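Local coordinates for protein peptidyl tryptophan dihydroxylase (Pseudomonas putida, PDB 7CTQ) that probably uses its bound FAD to dihydroxylate a tryptophan of a partner polypeptide during biogenesis of the tryptophylquinone cofactor of quinohemoprotein amine dehydrogenase, at residues Pro6-Thr20 with Val132-Arg144. Residues are numbered along the deposited sequence; the frame is centred on the assembly and turned at random.
Sequences PRIVVLGAGPAGAAT and VLQADFLVEARGR. With FAD (flavin-adenine dinucleotide), chain C.
Arg142 runs alongside Leu11 with its CD over one face of the FAD adenine, 3.5 Å from C6A. Its guanidinium meets Leu11 obliquely, NH2 lying 3.7 Å from Leu11 CD1. NH2 also forms a salt bridge of 2.8 Å with Glu140 OE1; Glu140, bent at its second torsion (chi2 63°), turns its carboxylate back to Arg142, and OE2 takes the Arg142 backbone N-H, so both oxygens of this buried acid are engaged. An alanine in place of Arg142 removes the guanidinium and CD, and would probably leave Glu140 OE1 without its charged mate and the adenine face without this carbon contact.

At the opposite end of the pairing, the Arg7 guanidinium is likewise oblique to Gln134 O, and Asp136 OD2 receives the Arg7 backbone N-H on its anti lone pair. Between these ends, strands 8-11 and 137-140 run parallel, bonded alternately through Val9 and Leu11; Leu11 N reaches Val139 O almost straight (174°). One face carries Val10 CG2 against Val139 CB at 3.6 Å; on the other, the Leu138 and Leu11 side chains cross at about a right angle, Leu138 CD1 3.5 Å from Leu11 CG.

Past strand 8-11, Gly12, Gly14 and Gly17 are consistent with the GxGxxG motif of Rossmann-type folds, running from the turn into the helix. A side chain on Gly17 would be tight against Ala141 CB and would run into Gly12 O. Ala16 N donates to FAD O2P, and a water accepting from Gly17 N bridges toward that phosphate oxygen and Ala141 O. The N-H of Ala16, and that of Gly17 through the water, thus meet the pyrophosphate, whereas the loop after strand 137-140 supplies an ion-paired arginine whose aliphatic part meets the adenine.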
ATOM      1  N   PRO A   6       0.197   9.105 -26.744  1.00 75.49           N
ATOM      2  CA  PRO A   6       0.069   7.694 -26.357  1.00 60.12           C
ATOM      3  C   PRO A   6      -1.272   7.405 -25.706  1.00 59.58           C
ATOM      4  O   PRO A   6      -1.817   8.228 -24.968  1.00 57.65           O
ATOM      5  CB  PRO A   6       1.221   7.495 -25.368  1.00 59.29           C
ATOM      6  CG  PRO A   6       1.418   8.862 -24.769  1.00 58.87           C
ATOM      7  CD  PRO A   6       1.121   9.846 -25.864  1.00 70.86           C
ATOM      8  N   ARG A   7      -1.794   6.213 -25.983  1.00 50.53           N
ATOM      9  CA  ARG A   7      -3.040   5.742 -25.387  1.00 55.50           C
ATOM     10  C   ARG A   7      -2.723   5.050 -24.066  1.00 52.97           C
ATOM     11  O   ARG A   7      -2.206   3.928 -24.058  1.00 57.40           O
ATOM     12  CB  ARG A   7      -3.750   4.782 -26.340  1.00 61.25           C
ATOM     13  CG  ARG A   7      -4.768   5.439 -27.252  1.00 69.92           C
ATOM     14  CD  ARG A   7      -5.871   4.465 -27.658  1.00 78.24           C
ATOM     15  NE  ARG A   7      -6.572   3.886 -26.511  1.00 85.07           N
ATOM     16  CZ  ARG A   7      -7.836   4.153 -26.189  1.00 85.37           C
ATOM     17  NH1 ARG A   7      -8.543   5.001 -26.926  1.00 82.35           N
ATOM     18  NH2 ARG A   7      -8.394   3.575 -25.129  1.00 76.27           N
ATOM     19  N   ILE A   8      -3.032   5.703 -22.949  1.00 51.11           N
ATOM     20  CA  ILE A   8      -2.776   5.136 -21.625  1.00 48.72           C
ATOM     21  C   ILE A   8      -4.085   4.619 -21.053  1.00 47.05           C
ATOM     22  O   ILE A   8      -5.034   5.390 -20.858  1.00 51.50           O
ATOM     23  CB  ILE A   8      -2.147   6.161 -20.668  1.00 45.19           C
ATOM     24  CG1 ILE A   8      -0.814   6.685 -21.216  1.00 49.43           C
ATOM     25  CG2 ILE A   8      -1.967   5.521 -19.299  1.00 44.97           C
ATOM     26  CD1 ILE A   8      -0.329   7.948 -20.541  1.00 44.95           C
ATOM     27  N   VAL A   9      -4.134   3.325 -20.747  1.00 46.69           N
ATOM     28  CA  VAL A   9      -5.307   2.719 -20.128  1.00 37.99           C
ATOM     29  C   VAL A   9      -4.903   2.147 -18.778  1.00 51.21           C
ATOM     30  O   VAL A   9      -3.923   1.395 -18.682  1.00 49.59           O
ATOM     31  CB  VAL A   9      -5.927   1.623 -21.014  1.00 53.50           C
ATOM     32  CG1 VAL A   9      -7.164   1.064 -20.336  1.00 40.88           C
ATOM     33  CG2 VAL A   9      -6.244   2.168 -22.414  1.00 37.34           C
ATOM     34  N   VAL A  10      -5.668   2.499 -17.745  1.00 44.52           N
ATOM     35  CA  VAL A  10      -5.505   1.994 -16.387  1.00 42.19           C
ATOM     36  C   VAL A  10      -6.602   0.966 -16.121  1.00 48.62           C
ATOM     37  O   VAL A  10      -7.789   1.256 -16.316  1.00 52.36           O
ATOM     38  CB  VAL A  10      -5.579   3.135 -15.355  1.00 40.17           C
ATOM     39  CG1 VAL A  10      -5.551   2.579 -13.922  1.00 38.61           C
ATOM     40  CG2 VAL A  10      -4.459   4.167 -15.584  1.00 48.81           C
ATOM     41  N   LEU A  11      -6.213  -0.220 -15.651  1.00 45.38           N
ATOM     42  CA  LEU A  11      -7.157  -1.268 -15.270  1.00 43.49           C
ATOM     43  C   LEU A  11      -7.362  -1.245 -13.766  1.00 45.90           C
ATOM     44  O   LEU A  11      -6.425  -1.522 -13.005  1.00 43.92           O
ATOM     45  CB  LEU A  11      -6.669  -2.651 -15.700  1.00 41.57           C
ATOM     46  CG  LEU A  11      -6.030  -2.749 -17.077  1.00 51.73           C
ATOM     47  CD1 LEU A  11      -5.600  -4.180 -17.369  1.00 52.54           C
ATOM     48  CD2 LEU A  11      -6.996  -2.241 -18.142  1.00 48.81           C
ATOM     49  N   GLY A  12      -8.583  -0.937 -13.339  1.00 45.82           N
ATOM     50  CA  GLY A  12      -8.915  -0.916 -11.925  1.00 52.45           C
ATOM     51  C   GLY A  12      -8.985   0.488 -11.358  1.00 56.38           C
ATOM     52  O   GLY A  12      -8.089   1.314 -11.593  1.00 45.73           O
ATOM     53  N   ALA A  13     -10.045   0.773 -10.602  1.00 54.80           N
ATOM     54  CA  ALA A  13     -10.274   2.121 -10.106  1.00 50.02           C
ATOM     55  C   ALA A  13     -10.358   2.137  -8.589  1.00 54.32           C
ATOM     56  O   ALA A  13     -11.243   2.782  -8.016  1.00 55.03           O
ATOM     57  CB  ALA A  13     -11.548   2.715 -10.715  1.00 58.82           C
ATOM     58  N   GLY A  14      -9.449   1.431  -7.929  1.00 47.54           N
ATOM     59  CA  GLY A  14      -9.281   1.585  -6.505  1.00 40.01           C
ATOM     60  C   GLY A  14      -8.405   2.788  -6.225  1.00 45.56           C
ATOM     61  O   GLY A  14      -8.057   3.554  -7.135  1.00 44.33           O
ATOM     62  N   PRO A  15      -8.013   2.968  -4.960  1.00 44.18           N
ATOM     63  CA  PRO A  15      -7.142   4.108  -4.622  1.00 39.22           C
ATOM     64  C   PRO A  15      -5.910   4.221  -5.508  1.00 45.63           C
ATOM     65  O   PRO A  15      -5.546   5.330  -5.925  1.00 45.10           O
ATOM     66  CB  PRO A  15      -6.758   3.829  -3.160  1.00 40.80           C
ATOM     67  CG  PRO A  15      -7.773   2.875  -2.657  1.00 41.65           C
ATOM     68  CD  PRO A  15      -8.255   2.078  -3.812  1.00 38.17           C
ATOM     69  N   ALA A  16      -5.270   3.097  -5.832  1.00 39.21           N
ATOM     70  CA  ALA A  16      -3.999   3.159  -6.542  1.00 37.23           C
ATOM     71  C   ALA A  16      -4.188   3.529  -8.011  1.00 37.53           C
ATOM     72  O   ALA A  16      -3.481   4.401  -8.540  1.00 39.34           O
ATOM     73  CB  ALA A  16      -3.270   1.822  -6.405  1.00 44.25           C
ATOM     74  N   GLY A  17      -5.108   2.854  -8.703  1.00 38.81           N
ATOM     75  CA  GLY A  17      -5.375   3.213 -10.089  1.00 35.82           C
ATOM     76  C   GLY A  17      -5.865   4.641 -10.225  1.00 33.27           C
ATOM     77  O   GLY A  17      -5.401   5.390 -11.098  1.00 42.62           O
ATOM     78  N   ALA A  18      -6.788   5.048  -9.345  1.00 45.46           N
ATOM     79  CA  ALA A  18      -7.298   6.418  -9.371  1.00 38.67           C
ATOM     80  C   ALA A  18      -6.173   7.424  -9.160  1.00 46.12           C
ATOM     81  O   ALA A  18      -6.049   8.403  -9.911  1.00 39.55           O
ATOM     82  CB  ALA A  18      -8.377   6.592  -8.305  1.00 46.78           C
ATOM     83  N   ALA A  19      -5.344   7.194  -8.135  1.00 40.63           N
ATOM     84  CA  ALA A  19      -4.213   8.070  -7.857  1.00 41.35           C
ATOM     85  C   ALA A  19      -3.315   8.219  -9.077  1.00 35.10           C
ATOM     86  O   ALA A  19      -2.975   9.336  -9.479  1.00 42.96           O
ATOM     87  CB  ALA A  19      -3.422   7.518  -6.667  1.00 44.38           C
ATOM     88  N   THR A  20      -2.939   7.098  -9.694  1.00 38.67           N
ATOM     89  CA  THR A  20      -2.030   7.136 -10.834  1.00 36.90           C
ATOM     90  C   THR A  20      -2.637   7.910 -12.000  1.00 36.91           C
ATOM     91  O   THR A  20      -1.973   8.758 -12.617  1.00 33.69           O
ATOM     92  CB  THR A  20      -1.676   5.705 -11.256  1.00 41.52           C
ATOM     93  OG1 THR A  20      -1.069   5.023 -10.151  1.00 41.69           O
ATOM     94  CG2 THR A  20      -0.732   5.703 -12.448  1.00 36.59           C
ATOM     95  N   VAL A 132     -13.059  -4.192 -27.120  1.00 73.94           N
ATOM     96  CA  VAL A 132     -11.612  -4.312 -27.117  1.00 74.84           C
ATOM     97  C   VAL A 132     -11.042  -2.903 -27.122  1.00 76.00           C
ATOM     98  O   VAL A 132     -11.249  -2.150 -28.082  1.00 73.45           O
ATOM     99  CB  VAL A 132     -11.096  -5.122 -28.319  1.00 74.66           C
ATOM    100  CG1 VAL A 132      -9.570  -5.125 -28.352  1.00 71.80           C
ATOM    101  CG2 VAL A 132     -11.633  -6.545 -28.258  1.00 74.97           C
ATOM    102  N   LEU A 133     -10.342  -2.540 -26.051  1.00 76.52           N
ATOM    103  CA  LEU A 133      -9.696  -1.239 -25.941  1.00 74.72           C
ATOM    104  C   LEU A 133      -8.197  -1.394 -26.158  1.00 74.54           C
ATOM    105  O   LEU A 133      -7.553  -2.231 -25.517  1.00 76.64           O
ATOM    106  CB  LEU A 133      -9.985  -0.598 -24.583  1.00 72.90           C
ATOM    107  CG  LEU A 133     -11.473  -0.567 -24.213  1.00 84.71           C
ATOM    108  CD1 LEU A 133     -11.690  -0.521 -22.701  1.00 73.58           C
ATOM    109  CD2 LEU A 133     -12.181   0.599 -24.904  1.00 82.77           C
ATOM    110  N   GLN A 134      -7.650  -0.598 -27.074  1.00 77.73           N
ATOM    111  CA  GLN A 134      -6.231  -0.653 -27.398  1.00 76.87           C
ATOM    112  C   GLN A 134      -5.465   0.300 -26.489  1.00 75.33           C
ATOM    113  O   GLN A 134      -5.886   1.445 -26.284  1.00 73.98           O
ATOM    114  CB  GLN A 134      -5.992  -0.299 -28.869  1.00 74.81           C
ATOM    115  CG  GLN A 134      -4.541  -0.481 -29.330  1.00 80.06           C
ATOM    116  CD  GLN A 134      -3.747   0.825 -29.376  1.00 75.06           C
ATOM    117  OE1 GLN A 134      -4.216   1.877 -28.930  1.00 77.86           O
ATOM    118  NE2 GLN A 134      -2.532   0.753 -29.912  1.00 77.29           N
ATOM    119  N   ALA A 135      -4.349  -0.175 -25.937  1.00 74.92           N
ATOM    120  CA  ALA A 135      -3.501   0.630 -25.068  1.00 59.89           C
ATOM    121  C   ALA A 135      -2.075   0.600 -25.585  1.00 54.68           C
ATOM    122  O   ALA A 135      -1.535  -0.474 -25.865  1.00 59.90           O
ATOM    123  CB  ALA A 135      -3.545   0.130 -23.623  1.00 57.93           C
ATOM    124  N   ASP A 136      -1.477   1.786 -25.731  1.00 55.02           N
ATOM    125  CA  ASP A 136      -0.037   1.877 -25.928  1.00 53.02           C
ATOM    126  C   ASP A 136       0.714   1.680 -24.620  1.00 53.36           C
ATOM    127  O   ASP A 136       1.861   1.212 -24.634  1.00 43.24           O
ATOM    128  CB  ASP A 136       0.336   3.228 -26.534  1.00 56.60           C
ATOM    129  CG  ASP A 136      -0.127   3.366 -27.973  1.00 70.02           C
ATOM    130  OD1 ASP A 136       0.305   2.556 -28.826  1.00 66.91           O
ATOM    131  OD2 ASP A 136      -0.937   4.281 -28.239  1.00 65.83           O
ATOM    132  N   PHE A 137       0.084   2.039 -23.496  1.00 48.85           N
ATOM    133  CA  PHE A 137       0.640   1.847 -22.160  1.00 54.41           C
ATOM    134  C   PHE A 137      -0.452   1.392 -21.203  1.00 45.24           C
ATOM    135  O   PHE A 137      -1.527   2.000 -21.138  1.00 46.95           O
ATOM    136  CB  PHE A 137       1.293   3.123 -21.611  1.00 47.58           C
ATOM    137  CG  PHE A 137       2.207   2.863 -20.441  1.00 42.82           C
ATOM    138  CD1 PHE A 137       1.689   2.644 -19.170  1.00 42.50           C
ATOM    139  CD2 PHE A 137       3.581   2.792 -20.627  1.00 43.96           C
ATOM    140  CE1 PHE A 137       2.537   2.381 -18.092  1.00 41.42           C
ATOM    141  CE2 PHE A 137       4.437   2.531 -19.556  1.00 44.48           C
ATOM    142  CZ  PHE A 137       3.914   2.321 -18.296  1.00 33.07           C
ATOM    143  N   LEU A 138      -0.154   0.351 -20.432  1.00 43.77           N
ATOM    144  CA  LEU A 138      -1.101  -0.251 -19.508  1.00 41.07           C
ATOM    145  C   LEU A 138      -0.653  -0.047 -18.061  1.00 47.34           C
ATOM    146  O   LEU A 138       0.469  -0.412 -17.698  1.00 46.91           O
ATOM    147  CB  LEU A 138      -1.243  -1.744 -19.809  1.00 43.07           C
ATOM    148  CG  LEU A 138      -2.311  -2.484 -19.008  1.00 44.78           C
ATOM    149  CD1 LEU A 138      -3.649  -2.169 -19.618  1.00 56.69           C
ATOM    150  CD2 LEU A 138      -2.051  -3.985 -19.012  1.00 51.93           C
ATOM    151  N   VAL A 139      -1.532   0.512 -17.230  1.00 43.93           N
ATOM    152  CA  VAL A 139      -1.340   0.525 -15.781  1.00 45.13           C
ATOM    153  C   VAL A 139      -2.189  -0.591 -15.183  1.00 35.12           C
ATOM    154  O   VAL A 139      -3.420  -0.560 -15.272  1.00 42.41           O
ATOM    155  CB  VAL A 139      -1.713   1.882 -15.165  1.00 32.39           C
ATOM    156  CG1 VAL A 139      -1.471   1.869 -13.661  1.00 40.35           C
ATOM    157  CG2 VAL A 139      -0.969   3.024 -15.845  1.00 36.82           C
ATOM    158  N   GLU A 140      -1.535  -1.568 -14.557  1.00 36.90           N
ATOM    159  CA  GLU A 140      -2.222  -2.665 -13.878  1.00 35.01           C
ATOM    160  C   GLU A 140      -2.473  -2.262 -12.433  1.00 42.07           C
ATOM    161  O   GLU A 140      -1.534  -2.134 -11.636  1.00 41.95           O
ATOM    162  CB  GLU A 140      -1.403  -3.948 -13.947  1.00 40.24           C
ATOM    163  CG  GLU A 140      -1.944  -5.031 -13.051  1.00 37.89           C
ATOM    164  CD  GLU A 140      -3.321  -5.447 -13.483  1.00 49.49           C
ATOM    165  OE1 GLU A 140      -3.415  -6.111 -14.534  1.00 48.02           O
ATOM    166  OE2 GLU A 140      -4.299  -5.103 -12.789  1.00 54.65           O
ATOM    167  N   ALA A 141      -3.740  -2.062 -12.095  1.00 41.52           N
ATOM    168  CA  ALA A 141      -4.118  -1.537 -10.797  1.00 38.33           C
ATOM    169  C   ALA A 141      -5.346  -2.257 -10.274  1.00 39.22           C
ATOM    170  O   ALA A 141      -6.188  -1.666  -9.591  1.00 45.97           O
ATOM    171  CB  ALA A 141      -4.371  -0.032 -10.869  1.00 37.58           C
ATOM    172  N   ARG A 142      -5.470  -3.548 -10.576  1.00 45.96           N
ATOM    173  CA  ARG A 142      -6.631  -4.303 -10.122  1.00 49.52           C
ATOM    174  C   ARG A 142      -6.441  -4.929  -8.753  1.00 48.59           C
ATOM    175  O   ARG A 142      -7.147  -5.889  -8.423  1.00 40.27           O
ATOM    176  CB  ARG A 142      -7.011  -5.376 -11.140  1.00 56.39           C
ATOM    177  CG  ARG A 142      -7.413  -4.817 -12.493  1.00 45.52           C
ATOM    178  CD  ARG A 142      -7.815  -5.935 -13.416  1.00 53.27           C
ATOM    179  NE  ARG A 142      -6.775  -6.187 -14.402  1.00 57.96           N
ATOM    180  CZ  ARG A 142      -6.459  -7.396 -14.850  1.00 61.50           C
ATOM    181  NH1 ARG A 142      -7.123  -8.456 -14.400  1.00 66.16           N
ATOM    182  NH2 ARG A 142      -5.489  -7.538 -15.748  1.00 41.44           N
ATOM    183  N   GLY A 143      -5.511  -4.412  -7.949  1.00 42.24           N
ATOM    184  CA  GLY A 143      -5.398  -4.871  -6.581  1.00 34.73           C
ATOM    185  C   GLY A 143      -4.956  -6.321  -6.499  1.00 44.66           C
ATOM    186  O   GLY A 143      -4.251  -6.841  -7.370  1.00 40.46           O
ATOM    187  N   ARG A 144      -5.376  -6.983  -5.416  1.00 41.35           N
ATOM    188  CA  ARG A 144      -5.101  -8.410  -5.280  1.00 47.68           C
ATOM    189  C   ARG A 144      -5.789  -9.244  -6.365  1.00 56.53           C
ATOM    190  O   ARG A 144      -5.381 -10.392  -6.595  1.00 55.24           O
ATOM    191  CB  ARG A 144      -5.508  -8.886  -3.880  1.00 38.12           C
ATOM    192  CG  ARG A 144      -4.646  -8.292  -2.759  1.00 41.65           C
ATOM    193  CD  ARG A 144      -4.979  -8.910  -1.406  1.00 34.77           C
ATOM    194  NE  ARG A 144      -4.143  -8.465  -0.285  1.00 41.39           N
ATOM    195  CZ  ARG A 144      -3.145  -9.177   0.246  1.00 34.88           C
ATOM    196  NH1 ARG A 144      -2.455  -8.710   1.281  1.00 34.93           N
ATOM    197  NH2 ARG A 144      -2.829 -10.358  -0.263  1.00 38.46           N
TER
HETATM  198  PA  FAD C 501      -8.300  -2.148  -4.936  1.00 44.94           P
HETATM  199  O1A FAD C 501      -8.729  -1.149  -3.934  1.00 40.84           O
HETATM  200  O2A FAD C 501      -8.643  -3.578  -4.546  1.00 47.92           O
HETATM  201  O5B FAD C 501      -8.840  -1.719  -6.337  1.00 46.60           O
HETATM  202  C5B FAD C 501      -8.939  -2.658  -7.426  1.00 44.08           C
HETATM  203  C4B FAD C 501     -10.107  -2.217  -8.267  1.00 59.27           C
HETATM  204  O4B FAD C 501     -10.117  -2.977  -9.498  1.00 61.30           O
HETATM  205  C3B FAD C 501     -11.491  -2.397  -7.634  1.00 65.72           C
HETATM  206  O3B FAD C 501     -12.330  -1.293  -7.963  1.00 68.73           O
HETATM  207  C2B FAD C 501     -11.978  -3.719  -8.242  1.00 66.47           C
HETATM  208  O2B FAD C 501     -13.398  -3.796  -8.360  1.00 74.80           O
HETATM  209  C1B FAD C 501     -11.359  -3.633  -9.637  1.00 69.39           C
HETATM  210  N9A FAD C 501     -11.153  -4.889 -10.345  1.00 64.79           N
HETATM  211  C8A FAD C 501     -10.751  -6.099  -9.854  1.00 68.96           C
HETATM  212  N7A FAD C 501     -10.646  -7.047 -10.754  1.00 69.28           N
HETATM  213  C5A FAD C 501     -11.041  -6.416 -11.920  1.00 65.78           C
HETATM  214  C6A FAD C 501     -11.179  -6.869 -13.248  1.00 62.70           C
HETATM  215  N6A FAD C 501     -10.920  -8.116 -13.639  1.00 66.60           N
HETATM  216  N1A FAD C 501     -11.592  -5.978 -14.187  1.00 58.01           N
HETATM  217  C2A FAD C 501     -11.854  -4.725 -13.807  1.00 60.19           C
HETATM  218  N3A FAD C 501     -11.761  -4.193 -12.582  1.00 64.30           N
HETATM  219  C4A FAD C 501     -11.346  -5.088 -11.682  1.00 69.36           C
HETATM  220  N1  FAD C 501      -6.726  -0.904   4.077  1.00 49.19           N
HETATM  221  C2  FAD C 501      -7.013   0.097   4.962  1.00 44.70           C
HETATM  222  O2  FAD C 501      -6.642   1.257   4.771  1.00 45.91           O
HETATM  223  N3  FAD C 501      -7.746  -0.180   6.097  1.00 48.47           N
HETATM  224  C4  FAD C 501      -8.250  -1.413   6.457  1.00 55.73           C
HETATM  225  O4  FAD C 501      -8.902  -1.536   7.491  1.00 52.80           O
HETATM  226  C4X FAD C 501      -7.940  -2.472   5.516  1.00 49.98           C
HETATM  227  N5  FAD C 501      -8.373  -3.676   5.784  1.00 50.47           N
HETATM  228  C5X FAD C 501      -8.077  -4.689   4.887  1.00 49.53           C
HETATM  229  C6  FAD C 501      -8.525  -5.983   5.160  1.00 48.79           C
HETATM  230  C7  FAD C 501      -8.239  -7.037   4.299  1.00 52.47           C
HETATM  231  C7M FAD C 501      -8.741  -8.419   4.624  1.00 43.83           C
HETATM  232  C8  FAD C 501      -7.487  -6.798   3.138  1.00 50.23           C
HETATM  233  C8M FAD C 501      -7.169  -7.915   2.179  1.00 44.60           C
HETATM  234  C9  FAD C 501      -7.043  -5.510   2.859  1.00 46.80           C
HETATM  235  C9A FAD C 501      -7.326  -4.460   3.724  1.00 51.06           C
HETATM  236  N10 FAD C 501      -6.894  -3.143   3.464  1.00 48.02           N
HETATM  237  C10 FAD C 501      -7.170  -2.123   4.352  1.00 47.96           C
HETATM  238  C1' FAD C 501      -6.068  -2.855   2.289  1.00 42.11           C
HETATM  239  C2' FAD C 501      -6.803  -2.143   1.166  1.00 47.80           C
HETATM  240  O2' FAD C 501      -8.021  -2.810   0.834  1.00 44.68           O
HETATM  241  C3' FAD C 501      -5.885  -2.108  -0.054  1.00 44.22           C
HETATM  242  O3' FAD C 501      -4.602  -1.677   0.385  1.00 43.02           O
HETATM  243  C4' FAD C 501      -6.327  -1.195  -1.193  1.00 47.88           C
HETATM  244  O4' FAD C 501      -7.735  -1.298  -1.426  1.00 50.93           O
HETATM  245  C5' FAD C 501      -5.563  -1.507  -2.458  1.00 38.49           C
HETATM  246  O5' FAD C 501      -5.867  -0.501  -3.435  1.00 36.90           O
HETATM  247  P   FAD C 501      -5.798  -0.817  -4.959  1.00 41.06           P
HETATM  248  O1P FAD C 501      -4.355  -1.249  -5.261  1.00 39.11           O
HETATM  249  O2P FAD C 501      -6.340   0.317  -5.758  1.00 41.78           O
HETATM  250  O3P FAD C 501      -6.723  -2.099  -5.107  1.00 42.53           O
HETATM  251  O   HOH W   1      -6.664   0.770  -8.517  1.00 37.50           O